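Local coordinates for putative restriction endonuclease domain-containing protein (Anabaena variabilis, PDB 3OT2) that is of unknown function but is probably a nuclease with a restriction-endonuclease-like domain of the PD-(D/E)XK superfamily, at residues V79-P91 with I101-L113. Residues are numbered along the deposited sequence; the frame is centred on the assembly and turned at random.
Sequences VPDISVFIWSRIP and IFLIAPDWTIEIL
Strands 82-86 and 108-112 run antiparallel, their axes 4.9 Å apart, and I82 and V84 form hydrogen-bonded pairs with I110 and W108. At V84 the register slips into a classic beta bulge, D107 and W108 both facing that residue; W108 N donates to V84 O at 3.1 Å, while D107 N adds a weak bond to the same oxygen.

Beyond the bulge, D107 OD2 is gripped from opposite faces of its carboxylate, by I86 N at 2.9 Å and by R89 NH1 in a salt bridge. The R89 chain bends at chi3 (81°) and brings NH1 and NH2 end-on to A105 O, which lies in the guanidinium plane, 2.9 Å from each nitrogen; I104 CD1 sits over one guanidinium face. F85 is sandwiched: P106 CA lies over one ring face, 3.8 Å from the centroid in a CH-pi contact, and F102 CD2 over the other. P91 CG stands almost exactly above the F102 ring centre, 3.6 Å from it.

At the other strand end, I112 N donates to D81 OD2 at 2.8 Å, on the anti side of the carboxylate, and D81 N meets E111 OE1 from above the carboxylate plane. H42 and K35 also bind the D81 carboxylate; one water links D81 OD2 to E111 OE1. P80-D81 and E111 match the PD and the (D/E) of the PD-(D/E)XK signature, L113 standing where its lysine is expected, consistent with a nuclease site.

I82 and I110 pack against helix 40-57, whereas T109 and E111 face helix 119-131. Strand 63-67 flanks 82-86, and strand 136-141 runs parallel to 108-112 on its far side.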
loop_
_atom_site.group_PDB
_atom_site.type_symbol
_atom_site.label_atom_id
_atom_site.label_comp_id
_atom_site.label_asym_id
_atom_site.label_seq_id
_atom_site.Cartn_x
_atom_site.Cartn_y
_atom_site.Cartn_z
ATOM N N VAL A 79 7.547 0.575 16.424
ATOM C CA VAL A 79 6.589 0.109 17.415
ATOM C C VAL A 79 5.322 -0.332 16.670
ATOM O O VAL A 79 4.345 0.421 16.626
ATOM C CB VAL A 79 6.293 1.166 18.520
ATOM C CG1 VAL A 79 5.447 0.560 19.643
ATOM C CG2 VAL A 79 7.574 1.762 19.093
ATOM N N PRO A 80 5.300 -1.561 16.096
ATOM C CA PRO A 80 4.085 -2.020 15.414
ATOM C C PRO A 80 2.909 -2.021 16.386
ATOM O O PRO A 80 3.123 -2.247 17.580
ATOM C CB PRO A 80 4.445 -3.451 14.976
ATOM C CG PRO A 80 5.912 -3.452 14.876
ATOM C CD PRO A 80 6.360 -2.588 16.028
ATOM N N ASP A 81 1.681 -1.774 15.892
ATOM C CA ASP A 81 0.509 -1.819 16.762
ATOM C C ASP A 81 0.466 -3.183 17.503
ATOM O O ASP A 81 0.227 -3.227 18.720
ATOM C CB ASP A 81 -0.781 -1.579 15.952
ATOM C CG ASP A 81 -0.992 -0.143 15.498
ATOM O OD1 ASP A 81 -0.387 0.782 16.116
ATOM O OD2 ASP A 81 -1.787 0.066 14.558
ATOM N N ILE A 82 0.723 -4.286 16.761
ATOM C CA ILE A 82 0.792 -5.660 17.307
ATOM C C ILE A 82 1.969 -6.359 16.662
ATOM O O ILE A 82 2.101 -6.337 15.447
ATOM C CB ILE A 82 -0.506 -6.481 17.121
ATOM C CG1 ILE A 82 -1.738 -5.737 17.680
ATOM C CG2 ILE A 82 -0.384 -7.906 17.722
ATOM C CD1 ILE A 82 -3.019 -6.173 17.069
ATOM N N SER A 83 2.817 -6.978 17.490
ATOM C CA SER A 83 3.948 -7.801 17.069
ATOM C C SER A 83 3.734 -9.214 17.571
ATOM O O SER A 83 3.460 -9.406 18.755
ATOM C CB SER A 83 5.237 -7.239 17.663
ATOM O OG SER A 83 5.612 -6.123 16.891
ATOM N N VAL A 84 3.864 -10.197 16.689
ATOM C CA VAL A 84 3.686 -11.600 17.070
ATOM C C VAL A 84 5.015 -12.327 16.836
ATOM O O VAL A 84 5.596 -12.249 15.749
ATOM C CB VAL A 84 2.489 -12.298 16.351
ATOM C CG1 VAL A 84 2.172 -13.638 17.006
ATOM C CG2 VAL A 84 1.236 -11.414 16.346
ATOM N N PHE A 85 5.514 -12.997 17.884
ATOM C CA PHE A 85 6.782 -13.747 17.806
ATOM C C PHE A 85 6.559 -15.189 18.150
ATOM O O PHE A 85 5.917 -15.460 19.161
ATOM C CB PHE A 85 7.812 -13.170 18.813
ATOM C CG PHE A 85 8.381 -11.821 18.452
ATOM C CD1 PHE A 85 7.727 -10.656 18.813
ATOM C CD2 PHE A 85 9.592 -11.719 17.776
ATOM C CE1 PHE A 85 8.252 -9.413 18.475
ATOM C CE2 PHE A 85 10.130 -10.470 17.461
ATOM C CZ PHE A 85 9.456 -9.327 17.811
ATOM N N ILE A 86 7.135 -16.120 17.358
ATOM C CA ILE A 86 7.080 -17.554 17.653
ATOM C C ILE A 86 7.922 -17.745 18.932
ATOM O O ILE A 86 8.803 -16.906 19.214
ATOM C CB ILE A 86 7.504 -18.465 16.464
ATOM C CG1 ILE A 86 9.027 -18.346 16.143
ATOM C CG2 ILE A 86 6.601 -18.185 15.235
ATOM C CD1 ILE A 86 9.570 -19.302 15.039
ATOM N N TRP A 87 7.614 -18.796 19.728
ATOM C CA TRP A 87 8.223 -18.984 21.036
ATOM C C TRP A 87 9.739 -18.992 21.006
ATOM O O TRP A 87 10.332 -18.305 21.831
ATOM C CB TRP A 87 7.716 -20.262 21.710
ATOM C CG TRP A 87 7.485 -20.078 23.184
ATOM C CD1 TRP A 87 8.316 -20.465 24.196
ATOM C CD2 TRP A 87 6.377 -19.401 23.806
ATOM N NE1 TRP A 87 7.784 -20.085 25.408
ATOM C CE2 TRP A 87 6.592 -19.436 25.196
ATOM C CE3 TRP A 87 5.233 -18.744 23.321
ATOM C CZ2 TRP A 87 5.683 -18.873 26.112
ATOM C CZ3 TRP A 87 4.332 -18.204 24.228
ATOM C CH2 TRP A 87 4.551 -18.290 25.607
ATOM N N SER A 88 10.366 -19.722 20.050
ATOM C CA SER A 88 11.834 -19.843 19.937
ATOM C C SER A 88 12.535 -18.500 19.656
ATOM O O SER A 88 13.729 -18.383 19.906
ATOM C CB SER A 88 12.202 -20.841 18.844
ATOM O OG SER A 88 11.754 -20.406 17.567
ATOM N N ARG A 89 11.806 -17.503 19.128
ATOM C CA ARG A 89 12.371 -16.194 18.778
ATOM C C ARG A 89 12.123 -15.120 19.851
ATOM O O ARG A 89 12.660 -14.028 19.714
ATOM C CB ARG A 89 11.823 -15.722 17.410
ATOM C CG ARG A 89 12.424 -16.525 16.257
ATOM C CD ARG A 89 11.980 -15.969 14.923
ATOM N NE ARG A 89 12.765 -14.796 14.527
ATOM C CZ ARG A 89 12.283 -13.566 14.439
ATOM N NH1 ARG A 89 11.016 -13.317 14.750
ATOM N NH2 ARG A 89 13.065 -12.568 14.057
ATOM N N ILE A 90 11.369 -15.423 20.930
ATOM C CA ILE A 90 11.126 -14.437 21.993
ATOM C C ILE A 90 12.441 -14.288 22.809
ATOM O O ILE A 90 12.875 -15.268 23.403
ATOM C CB ILE A 90 9.900 -14.805 22.889
ATOM C CG1 ILE A 90 8.586 -14.811 22.080
ATOM C CG2 ILE A 90 9.790 -13.841 24.102
ATOM C CD1 ILE A 90 7.400 -15.490 22.737
ATOM N N PRO A 91 13.119 -13.102 22.798
ATOM C CA PRO A 91 14.355 -12.958 23.598
ATOM C C PRO A 91 14.050 -13.051 25.096
ATOM O O PRO A 91 13.088 -12.457 25.580
ATOM C CB PRO A 91 14.889 -11.582 23.196
ATOM C CG PRO A 91 13.708 -10.831 22.724
ATOM C CD PRO A 91 12.777 -11.844 22.105
ATOM N N ILE A 101 14.265 -5.641 25.733
ATOM C CA ILE A 101 14.681 -5.157 24.412
ATOM C C ILE A 101 14.550 -6.264 23.370
ATOM O O ILE A 101 14.948 -7.399 23.606
ATOM C CB ILE A 101 16.135 -4.580 24.469
ATOM C CG1 ILE A 101 16.327 -3.530 25.595
ATOM C CG2 ILE A 101 16.651 -4.065 23.110
ATOM C CD1 ILE A 101 15.594 -2.102 25.507
ATOM N N PHE A 102 13.989 -5.906 22.206
ATOM C CA PHE A 102 13.801 -6.819 21.071
ATOM C C PHE A 102 14.581 -6.258 19.909
ATOM O O PHE A 102 14.245 -5.187 19.412
ATOM C CB PHE A 102 12.311 -6.980 20.731
ATOM C CG PHE A 102 11.528 -7.957 21.578
ATOM C CD1 PHE A 102 11.389 -7.762 22.946
ATOM C CD2 PHE A 102 10.852 -9.022 20.990
ATOM C CE1 PHE A 102 10.628 -8.641 23.726
ATOM C CE2 PHE A 102 10.070 -9.887 21.765
ATOM C CZ PHE A 102 9.976 -9.699 23.129
ATOM N N LEU A 103 15.657 -6.946 19.517
ATOM C CA LEU A 103 16.527 -6.484 18.435
ATOM C C LEU A 103 16.283 -7.271 17.138
ATOM O O LEU A 103 17.168 -7.375 16.283
ATOM C CB LEU A 103 18.010 -6.566 18.868
ATOM C CG LEU A 103 18.418 -5.689 20.063
ATOM C CD1 LEU A 103 19.812 -6.051 20.545
ATOM C CD2 LEU A 103 18.339 -4.207 19.720
ATOM N N ILE A 104 15.054 -7.779 16.970
ATOM C CA ILE A 104 14.680 -8.617 15.829
ATOM C C ILE A 104 13.295 -8.231 15.293
ATOM O O ILE A 104 12.504 -7.606 15.992
ATOM C CB ILE A 104 14.731 -10.133 16.214
ATOM C CG1 ILE A 104 13.903 -10.437 17.487
ATOM C CG2 ILE A 104 16.192 -10.657 16.343
ATOM C CD1 ILE A 104 13.486 -11.862 17.614
ATOM N N ALA A 105 13.011 -8.626 14.052
ATOM C CA ALA A 105 11.743 -8.372 13.391
ATOM C C ALA A 105 10.666 -9.340 13.917
ATOM O O ALA A 105 10.998 -10.501 14.177
ATOM C CB ALA A 105 11.903 -8.510 11.882
ATOM N N PRO A 106 9.380 -8.918 14.050
ATOM C CA PRO A 106 8.338 -9.883 14.481
ATOM C C PRO A 106 8.131 -10.981 13.445
ATOM O O PRO A 106 8.454 -10.784 12.282
ATOM C CB PRO A 106 7.062 -9.028 14.605
ATOM C CG PRO A 106 7.501 -7.600 14.474
ATOM C CD PRO A 106 8.804 -7.596 13.734
ATOM N N ASP A 107 7.558 -12.120 13.834
ATOM C CA ASP A 107 7.214 -13.145 12.844
ATOM C C ASP A 107 5.987 -12.690 12.068
ATOM O O ASP A 107 5.824 -12.997 10.892
ATOM C CB ASP A 107 6.946 -14.486 13.551
ATOM C CG ASP A 107 8.238 -15.107 13.988
ATOM O OD1 ASP A 107 8.926 -15.698 13.124
ATOM O OD2 ASP A 107 8.637 -14.884 15.162
ATOM N N TRP A 108 5.135 -11.921 12.729
ATOM C CA TRP A 108 3.898 -11.414 12.162
ATOM C C TRP A 108 3.651 -10.004 12.707
ATOM O O TRP A 108 3.581 -9.815 13.928
ATOM C CB TRP A 108 2.754 -12.394 12.504
ATOM C CG TRP A 108 1.367 -12.044 12.027
ATOM C CD1 TRP A 108 1.013 -11.180 11.023
ATOM C CD2 TRP A 108 0.153 -12.671 12.471
ATOM N NE1 TRP A 108 -0.359 -11.179 10.869
ATOM C CE2 TRP A 108 -0.906 -12.108 11.731
ATOM C CE3 TRP A 108 -0.145 -13.648 13.455
ATOM C CZ2 TRP A 108 -2.244 -12.486 11.942
ATOM C CZ3 TRP A 108 -1.471 -14.029 13.648
ATOM C CH2 TRP A 108 -2.501 -13.438 12.916
ATOM N N THR A 109 3.591 -9.009 11.801
ATOM C CA THR A 109 3.352 -7.624 12.202
ATOM C C THR A 109 1.937 -7.226 11.792
ATOM O O THR A 109 1.509 -7.529 10.685
ATOM C CB THR A 109 4.436 -6.645 11.672
ATOM O OG1 THR A 109 4.152 -5.340 12.173
ATOM C CG2 THR A 109 4.480 -6.540 10.136
ATOM N N ILE A 110 1.212 -6.561 12.690
ATOM C CA ILE A 110 -0.142 -6.091 12.389
ATOM C C ILE A 110 -0.205 -4.599 12.661
ATOM O O ILE A 110 0.113 -4.156 13.759
ATOM C CB ILE A 110 -1.237 -6.867 13.161
ATOM C CG1 ILE A 110 -1.177 -8.383 12.839
ATOM C CG2 ILE A 110 -2.625 -6.283 12.876
ATOM C CD1 ILE A 110 -1.758 -9.231 13.866
ATOM N N GLU A 111 -0.590 -3.830 11.629
ATOM C CA GLU A 111 -0.744 -2.390 11.699
ATOM C C GLU A 111 -2.180 -2.051 11.427
ATOM O O GLU A 111 -2.781 -2.593 10.501
ATOM C CB GLU A 111 0.180 -1.676 10.698
ATOM C CG GLU A 111 1.660 -1.954 10.936
ATOM C CD GLU A 111 2.316 -1.194 12.081
ATOM O OE1 GLU A 111 1.604 -0.629 12.947
ATOM O OE2 GLU A 111 3.562 -1.187 12.124
ATOM N N ILE A 112 -2.738 -1.179 12.239
ATOM C CA ILE A 112 -4.130 -0.774 12.068
ATOM C C ILE A 112 -4.153 0.717 11.815
ATOM O O ILE A 112 -3.641 1.484 12.633
ATOM C CB ILE A 112 -4.994 -1.178 13.300
ATOM C CG1 ILE A 112 -4.885 -2.692 13.584
ATOM C CG2 ILE A 112 -6.460 -0.774 13.112
ATOM C CD1 ILE A 112 -4.829 -3.003 15.094
ATOM N N LEU A 113 -4.743 1.127 10.682
ATOM C CA LEU A 113 -4.862 2.549 10.360
ATOM C C LEU A 113 -5.814 3.265 11.293
ATOM O O LEU A 113 -6.767 2.683 11.813
ATOM C CB LEU A 113 -5.334 2.758 8.912
ATOM C CG LEU A 113 -4.419 2.229 7.800
ATOM C CD1 LEU A 113 -5.049 2.509 6.459
ATOM C CD2 LEU A 113 -3.009 2.850 7.898
HETATM O O HOH W 1 2.930 1.370 14.238
HETATM O O HOH W 2 -0.510 1.525 12.415
#